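PDB 7O21: uncharacterized conserved from Bdellovibrio bacteriovorus, which probably acts as an LD-carboxypeptidase of the YkuD family that trims cell-wall peptidoglycan and thereby helps to set the curved shape of the predator cell. Local coordinates for residues 71-76 and 150-155; 107-112 and 134-139; 138-143 and 154-159. All coordinates share one frame; numbering follows the deposited sequence.

Contact 1 of 3, residues 71-76 and 150-155; sequences ADIGKM and GCVVVR
Ile73 and Val152 face each other as a non-hydrogen-bonded antiparallel pair between the end of strand 62-73 and the short strand 152-153 of the YkuD catalytic domain. The two branches of Ile73 divide the work. CG2, anti to the backbone N, lies 3.6 Å from the CA of Gly150, whereas CG1, beside that N at chi1 -56°, carries CD1 across to CG2 of Val152 at 4.0 Å; the two side chains cross obliquely. The CA of Ile73 itself makes a C-H...O contact with the carbonyl O of Cys151. On the other face of the sheet, Val153 turns its CG2 to the backbone N of Gly74, 4.0 Å away. Further along, Ala71 sets its CB against CG1 of Val154.

The backbone does the gripping. Asp72 and Val153 form the hydrogen-bonded pair, with Val153 N to Asp72 O at 2.8 Å and nearly straight (172° at the hydrogen). Beyond the strand ends, Gly74 N donates to Cys151 O at 2.9 Å, and Gly150 N returns a bond to Gly74 O from above its carbonyl plane. Asp72 bends its carboxylate back on its own chain, where OD1 accepts from Ile73 N at 2.9 Å.

Gly150 has positive phi (92°), a conformation that favours glycine. Cys151, the predicted nucleophile, has its carbonyl tied to Gly74, while its thiol lies on the side of Trp134 and His136. The chemistry is consistent with a predicted nucleophile positioned through its main chain, its sulfur directed to the side of His136.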
# COMPACT_ATOMS: atom_id res chain seq x y z
N ALA A 71 -11.56 -2.97 25.50
CA ALA A 71 -11.08 -3.58 24.27
C ALA A 71 -10.19 -4.75 24.64
O ALA A 71 -9.68 -4.83 25.76
CB ALA A 71 -10.27 -2.57 23.45
N ASP A 72 -10.00 -5.67 23.70
CA ASP A 72 -9.08 -6.78 23.92
C ASP A 72 -8.46 -7.15 22.58
O ASP A 72 -8.80 -6.60 21.54
CB ASP A 72 -9.79 -7.97 24.57
CG ASP A 72 -8.91 -8.72 25.57
OD1 ASP A 72 -7.67 -8.71 25.42
OD2 ASP A 72 -9.48 -9.34 26.49
N ILE A 73 -7.51 -8.08 22.64
CA ILE A 73 -6.83 -8.57 21.45
C ILE A 73 -7.32 -9.97 21.13
O ILE A 73 -7.45 -10.82 22.02
CB ILE A 73 -5.30 -8.57 21.65
CG1 ILE A 73 -4.83 -7.17 22.04
CG2 ILE A 73 -4.61 -9.09 20.40
CD1 ILE A 73 -4.97 -6.12 20.94
N GLY A 74 -7.58 -10.22 19.85
CA GLY A 74 -7.99 -11.55 19.43
C GLY A 74 -6.87 -12.56 19.63
O GLY A 74 -5.69 -12.25 19.50
N LYS A 75 -7.27 -13.80 19.94
CA LYS A 75 -6.32 -14.85 20.27
C LYS A 75 -6.41 -16.06 19.35
O LYS A 75 -5.64 -17.02 19.54
CB LYS A 75 -6.53 -15.31 21.72
CG LYS A 75 -6.13 -14.29 22.77
CD LYS A 75 -6.20 -14.90 24.15
CE LYS A 75 -5.49 -14.05 25.18
NZ LYS A 75 -6.42 -13.57 26.25
N MET A 76 -7.29 -16.06 18.36
CA MET A 76 -7.60 -17.25 17.59
C MET A 76 -6.68 -17.40 16.38
O MET A 76 -6.23 -16.41 15.80
CB MET A 76 -9.05 -17.21 17.12
CG MET A 76 -10.06 -17.40 18.23
SD MET A 76 -9.95 -19.05 18.96
CE MET A 76 -10.60 -20.04 17.62
N GLY A 150 -4.14 -11.02 17.23
CA GLY A 150 -3.55 -9.72 17.05
C GLY A 150 -4.51 -8.60 16.70
O GLY A 150 -4.12 -7.43 16.76
N CYS A 151 -5.75 -8.92 16.32
CA CYS A 151 -6.72 -7.88 16.01
C CYS A 151 -7.17 -7.19 17.29
O CYS A 151 -7.23 -7.79 18.36
CB CYS A 151 -7.93 -8.49 15.33
SG CYS A 151 -7.59 -8.81 13.57
N VAL A 152 -7.52 -5.92 17.16
CA VAL A 152 -8.12 -5.17 18.27
C VAL A 152 -9.63 -5.32 18.17
O VAL A 152 -10.23 -4.98 17.14
CB VAL A 152 -7.72 -3.69 18.22
CG1 VAL A 152 -8.35 -2.94 19.40
CG2 VAL A 152 -6.20 -3.54 18.19
N VAL A 153 -10.26 -5.85 19.22
CA VAL A 153 -11.68 -6.18 19.19
C VAL A 153 -12.40 -5.38 20.26
O VAL A 153 -11.94 -5.30 21.41
CB VAL A 153 -11.90 -7.68 19.39
CG1 VAL A 153 -13.38 -8.07 19.13
CG2 VAL A 153 -10.95 -8.49 18.52
N VAL A 154 -13.54 -4.81 19.88
CA VAL A 154 -14.41 -4.04 20.76
C VAL A 154 -15.85 -4.50 20.53
O VAL A 154 -16.16 -5.24 19.59
CB VAL A 154 -14.29 -2.52 20.51
CG1 VAL A 154 -12.87 -2.04 20.80
CG2 VAL A 154 -14.67 -2.18 19.07
N ARG A 155 -16.73 -4.01 21.36
CA ARG A 155 -18.16 -4.33 21.23
C ARG A 155 -18.78 -3.57 20.05
O ARG A 155 -18.25 -2.59 19.61
CB ARG A 155 -18.87 -4.07 22.57
CG ARG A 155 -18.45 -5.00 23.69
CD ARG A 155 -18.92 -6.41 23.42
NE ARG A 155 -18.28 -7.41 24.24
CZ ARG A 155 -18.28 -8.67 23.91
NH1 ARG A 155 -17.67 -9.56 24.65
NH2 ARG A 155 -18.84 -9.06 22.79

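Contact 2 of 3, residues 107-112 and 134-139; sequences SLYGAL and WLHAIP. With SCN (thiocyanate ion), chain E.
Tyr109 points the edge of its ring squarely into the face of His136, the predicted proton donor/acceptor: the planes stand at 90°, and CD1 of Tyr109 sits over the centre of the imidazole, 3.5 Å from CG of His136. This T-shaped pair belongs to an aromatic cluster in the YkuD catalytic domain, joining the end of helix 106-109 to strand 134-136. Trp134 is its third member. Its CZ3 lies over the centre of one Tyr109 face, 3.7 Å from CZ of Tyr109, with the ring planes inclined at 47°; CB of Leu108 lies against the opposite face, toward its rim.

Although its CB leaves the helix away from the strand, Tyr109 places CG beside its backbone N, which brings the ring back over the strand. Its hydroxyl reaches Gly225 O of the second subunit, and a thiocyanate, probably from the crystallisation liquor, puts its N 2.8 Å from the same OH. The thiocyanate sulfur rests over a face of Trp134, toward the rim, so the ion bridges Tyr109 and Trp134.

Behind the rings the backbones come close. Gly110 leaves the helix with positive phi, and its CA is 3.9 Å from that of Ile138. Ala137 N makes two weak bonds at the type II' turn, to Tyr109 O and to Leu112 O. Pro139 packs its CD at 3.3 Å from Ser107 O.

The imidazole is held at its edge: CG of His136 lies between its backbone N and carbonyl carbon (chi1 65°), and ND1 donates in the ring plane to a lone pair of Ala137 O at 2.6 Å.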
# COMPACT_ATOMS: atom_id res chain seq x y z
N SER A 107 -20.42 -12.63 12.06
CA SER A 107 -20.05 -13.63 13.07
C SER A 107 -18.60 -13.47 13.51
O SER A 107 -18.26 -13.80 14.65
CB SER A 107 -20.29 -15.04 12.52
OG SER A 107 -19.50 -15.27 11.36
N LEU A 108 -17.74 -12.97 12.62
CA LEU A 108 -16.33 -12.78 12.95
C LEU A 108 -15.99 -11.35 13.31
O LEU A 108 -15.05 -11.14 14.09
CB LEU A 108 -15.45 -13.20 11.76
CG LEU A 108 -15.55 -14.64 11.26
CD1 LEU A 108 -14.52 -14.86 10.15
CD2 LEU A 108 -15.32 -15.62 12.38
N TYR A 109 -16.69 -10.37 12.75
CA TYR A 109 -16.25 -8.98 12.80
C TYR A 109 -17.30 -8.04 13.37
O TYR A 109 -17.05 -6.83 13.47
CB TYR A 109 -15.81 -8.51 11.40
CG TYR A 109 -14.69 -9.37 10.88
CD1 TYR A 109 -13.46 -9.40 11.52
CD2 TYR A 109 -14.87 -10.18 9.75
CE1 TYR A 109 -12.45 -10.21 11.08
CE2 TYR A 109 -13.86 -10.98 9.30
CZ TYR A 109 -12.65 -10.99 9.96
OH TYR A 109 -11.62 -11.79 9.54
N GLY A 110 -18.46 -8.55 13.75
CA GLY A 110 -19.52 -7.66 14.15
C GLY A 110 -19.85 -6.65 13.07
O GLY A 110 -19.72 -6.90 11.86
N ALA A 111 -20.27 -5.46 13.51
CA ALA A 111 -20.90 -4.52 12.59
C ALA A 111 -19.92 -3.78 11.69
O ALA A 111 -20.33 -3.30 10.64
CB ALA A 111 -21.73 -3.50 13.37
N LEU A 112 -18.64 -3.69 12.07
CA LEU A 112 -17.72 -2.87 11.31
C LEU A 112 -16.31 -3.36 11.56
O LEU A 112 -16.00 -3.86 12.64
CB LEU A 112 -17.78 -1.40 11.76
CG LEU A 112 -18.86 -0.43 11.28
CD1 LEU A 112 -18.58 0.95 11.85
CD2 LEU A 112 -18.90 -0.37 9.76
N TRP A 134 -6.62 -5.74 12.19
CA TRP A 134 -7.78 -4.89 12.02
C TRP A 134 -8.27 -4.47 13.39
O TRP A 134 -8.02 -5.13 14.40
CB TRP A 134 -8.95 -5.66 11.38
CG TRP A 134 -8.81 -6.02 9.92
CD1 TRP A 134 -7.74 -5.79 9.10
CD2 TRP A 134 -9.80 -6.66 9.12
NE1 TRP A 134 -8.01 -6.27 7.84
CE2 TRP A 134 -9.27 -6.80 7.82
CE3 TRP A 134 -11.09 -7.14 9.38
CZ2 TRP A 134 -9.99 -7.39 6.78
CZ3 TRP A 134 -11.80 -7.73 8.34
CH2 TRP A 134 -11.26 -7.84 7.06
N LEU A 135 -9.03 -3.37 13.42
CA LEU A 135 -9.86 -2.99 14.55
C LEU A 135 -11.29 -3.36 14.18
O LEU A 135 -11.80 -2.89 13.16
CB LEU A 135 -9.75 -1.49 14.80
CG LEU A 135 -10.83 -0.87 15.69
CD1 LEU A 135 -10.74 -1.29 17.17
CD2 LEU A 135 -10.74 0.65 15.56
N HIS A 136 -11.93 -4.24 14.95
CA HIS A 136 -13.25 -4.69 14.55
C HIS A 136 -14.09 -5.05 15.77
O HIS A 136 -13.65 -4.91 16.91
CB HIS A 136 -13.19 -5.83 13.53
CG HIS A 136 -12.60 -7.10 14.05
ND1 HIS A 136 -13.30 -7.97 14.87
CD2 HIS A 136 -11.40 -7.68 13.83
CE1 HIS A 136 -12.54 -9.02 15.14
NE2 HIS A 136 -11.38 -8.87 14.52
N ALA A 137 -15.32 -5.48 15.52
CA ALA A 137 -16.22 -5.87 16.59
C ALA A 137 -16.48 -7.38 16.51
O ALA A 137 -15.71 -8.12 15.88
CB ALA A 137 -17.48 -5.02 16.53
N ILE A 138 -17.51 -7.82 17.17
CA ILE A 138 -17.79 -9.26 17.28
C ILE A 138 -19.20 -9.40 17.84
O ILE A 138 -19.69 -8.48 18.37
CB ILE A 138 -16.71 -9.92 18.16
CG1 ILE A 138 -16.41 -11.36 17.72
CG2 ILE A 138 -17.00 -9.76 19.64
CD1 ILE A 138 -15.01 -11.81 17.93
N PRO A 139 -19.87 -10.55 17.72
CA PRO A 139 -21.19 -10.66 18.30
C PRO A 139 -21.15 -10.41 19.82
O PRO A 139 -20.29 -10.78 20.50
CB PRO A 139 -21.55 -12.11 17.99
CG PRO A 139 -20.87 -12.31 16.67
CD PRO A 139 -19.52 -11.67 16.90
S SCN E . -6.92 -9.94 9.11
C SCN E . -8.19 -10.62 9.96
N SCN E . -9.06 -11.07 10.56

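Contact 3 of 3, residues 138-143 and 154-159; sequences IPDSVP and VRNDVI
Arg155 reaches across to the turn 139-142 and closes its guanidinium on one atom, the carbonyl O of Val142. NH1 meets it at 2.9 Å and NH2 at 3.0 Å, an end-on fork with the oxygen close to the guanidinium plane; NH2 approaches nearly in line with the C=O bond. A bend at chi2 (-68°) swings the chain over to the turn, and NH2 also passes 3.7 Å from CG2 of Ile138. The type I turn itself is closed by Val142 N bonding to Pro139 O.

Asn156 supplies the buried part. Its ND2 lies 3.1 Å from Ile138 O and donates a long hydrogen bond, 3.3 Å, to Asp140 OD1, coming from above the carboxylate, whose plane is turned 62° from the amide. The other end of the amide, OD1, accepts from Ala111 N. A water bridges the segments here, donating to Ile138 O and Asp140 OD1 and accepting from Asn156 N.

On the exposed side, a second water donates to Asp140 OD1 at 2.9 Å and accepts from Asp157 N. Asp140 is thereby linked to the first turn of the helix both directly, through Asn156, and by water, and its negative charge would probably suit that helix start.

Arg155 is the N-cap residue of helix 156-163, which follows strand 152-153; the turn belongs to the loop leaving strand 134-136, with Phe106 of helix 106-109 against both Pro139 and Asn156.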
# COMPACT_ATOMS: atom_id res chain seq x y z
N ILE A 138 -17.51 -7.82 17.17
CA ILE A 138 -17.79 -9.26 17.28
C ILE A 138 -19.20 -9.40 17.84
O ILE A 138 -19.69 -8.48 18.37
CB ILE A 138 -16.71 -9.92 18.16
CG1 ILE A 138 -16.41 -11.36 17.72
CG2 ILE A 138 -17.00 -9.76 19.64
CD1 ILE A 138 -15.01 -11.81 17.93
N PRO A 139 -19.87 -10.55 17.72
CA PRO A 139 -21.19 -10.66 18.30
C PRO A 139 -21.15 -10.41 19.82
O PRO A 139 -20.29 -10.78 20.50
CB PRO A 139 -21.55 -12.11 17.99
CG PRO A 139 -20.87 -12.31 16.67
CD PRO A 139 -19.52 -11.67 16.90
N ASP A 140 -22.27 -9.89 20.29
CA ASP A 140 -22.44 -9.58 21.72
C ASP A 140 -22.27 -10.83 22.60
O ASP A 140 -21.83 -10.68 23.71
CB ASP A 140 -23.80 -8.97 21.95
CG ASP A 140 -24.03 -7.61 21.31
OD1 ASP A 140 -23.10 -6.92 21.07
OD2 ASP A 140 -25.13 -7.29 21.13
N SER A 141 -22.68 -12.02 22.12
CA SER A 141 -22.62 -13.26 22.92
C SER A 141 -21.22 -13.85 23.07
O SER A 141 -21.07 -14.78 23.82
CB SER A 141 -23.57 -14.28 22.40
OG SER A 141 -23.22 -14.64 21.10
N VAL A 142 -20.24 -13.34 22.37
CA VAL A 142 -18.92 -14.02 22.49
C VAL A 142 -17.86 -13.09 23.06
O VAL A 142 -17.96 -11.92 22.96
CB VAL A 142 -18.50 -14.62 21.15
CG1 VAL A 142 -19.57 -15.51 20.56
CG2 VAL A 142 -18.16 -13.54 20.17
N PRO A 143 -16.79 -13.65 23.63
CA PRO A 143 -15.73 -12.85 24.17
C PRO A 143 -14.97 -12.11 23.07
O PRO A 143 -14.87 -12.57 22.02
CB PRO A 143 -14.75 -13.87 24.77
CG PRO A 143 -15.41 -15.20 24.66
CD PRO A 143 -16.56 -15.07 23.69
N VAL A 154 -13.54 -4.81 19.88
CA VAL A 154 -14.41 -4.04 20.76
C VAL A 154 -15.85 -4.50 20.53
O VAL A 154 -16.16 -5.24 19.59
CB VAL A 154 -14.29 -2.52 20.51
CG1 VAL A 154 -12.87 -2.04 20.80
CG2 VAL A 154 -14.67 -2.18 19.07
N ARG A 155 -16.73 -4.01 21.36
CA ARG A 155 -18.16 -4.33 21.23
C ARG A 155 -18.78 -3.57 20.05
O ARG A 155 -18.25 -2.59 19.61
CB ARG A 155 -18.87 -4.07 22.57
CG ARG A 155 -18.45 -5.00 23.69
CD ARG A 155 -18.92 -6.41 23.42
NE ARG A 155 -18.28 -7.41 24.24
CZ ARG A 155 -18.28 -8.67 23.91
NH1 ARG A 155 -17.67 -9.56 24.65
NH2 ARG A 155 -18.84 -9.06 22.79
N ASN A 156 -19.93 -4.03 19.60
CA ASN A 156 -20.62 -3.43 18.44
C ASN A 156 -20.99 -1.96 18.71
O ASN A 156 -20.88 -1.18 17.84
CB ASN A 156 -21.89 -4.22 18.10
CG ASN A 156 -21.57 -5.53 17.43
OD1 ASN A 156 -20.84 -5.53 16.47
ND2 ASN A 156 -22.09 -6.61 17.96
N ASP A 157 -21.45 -1.66 19.91
CA ASP A 157 -21.81 -0.27 20.26
C ASP A 157 -20.56 0.60 20.20
O ASP A 157 -20.65 1.69 19.75
CB ASP A 157 -22.58 -0.20 21.58
CG ASP A 157 -21.80 -0.55 22.84
OD1 ASP A 157 -20.95 -1.37 22.77
OD2 ASP A 157 -22.11 0.00 23.87
N VAL A 158 -19.45 0.05 20.64
CA VAL A 158 -18.21 0.82 20.67
C VAL A 158 -17.70 1.08 19.26
O VAL A 158 -17.29 2.21 18.95
CB VAL A 158 -17.17 0.08 21.52
CG1 VAL A 158 -15.80 0.75 21.38
CG2 VAL A 158 -17.61 0.05 22.98
N ILE A 159 -17.72 0.08 18.38
CA ILE A 159 -17.13 0.30 17.06
C ILE A 159 -17.92 1.36 16.30
O ILE A 159 -17.35 2.13 15.52
CB ILE A 159 -16.95 -1.01 16.25
CG1 ILE A 159 -15.95 -0.81 15.11
CG2 ILE A 159 -18.29 -1.49 15.68
CD1 ILE A 159 -14.50 -0.74 15.54
O HOH W 1 -20.30 -7.03 20.58
O HOH W 2 -22.70 -4.11 21.55

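Contacts 1 and 2 are buried and meet at the active site, where strands 152-153 and 134-136 are parallel neighbours: the backbone of Val152 probably hydrogen-bonds to Trp134 O and His136 N, and the side chains of the predicted nucleophile Cys151 and of His136 come within about 4 Å. Contact 3, partly buried, lies at the outer end of the same strands and shares Val154 and Arg155 with contact 1 and Ile138 and Pro139 with contact 2. Chemistry follows place: a backbone ladder with aliphatic packing in contact 1, aromatic rings in contact 2, and charged or amide groups with water in contact 3. A probable backbone bond from Val154 N to His136 O joins contacts 2 and 3.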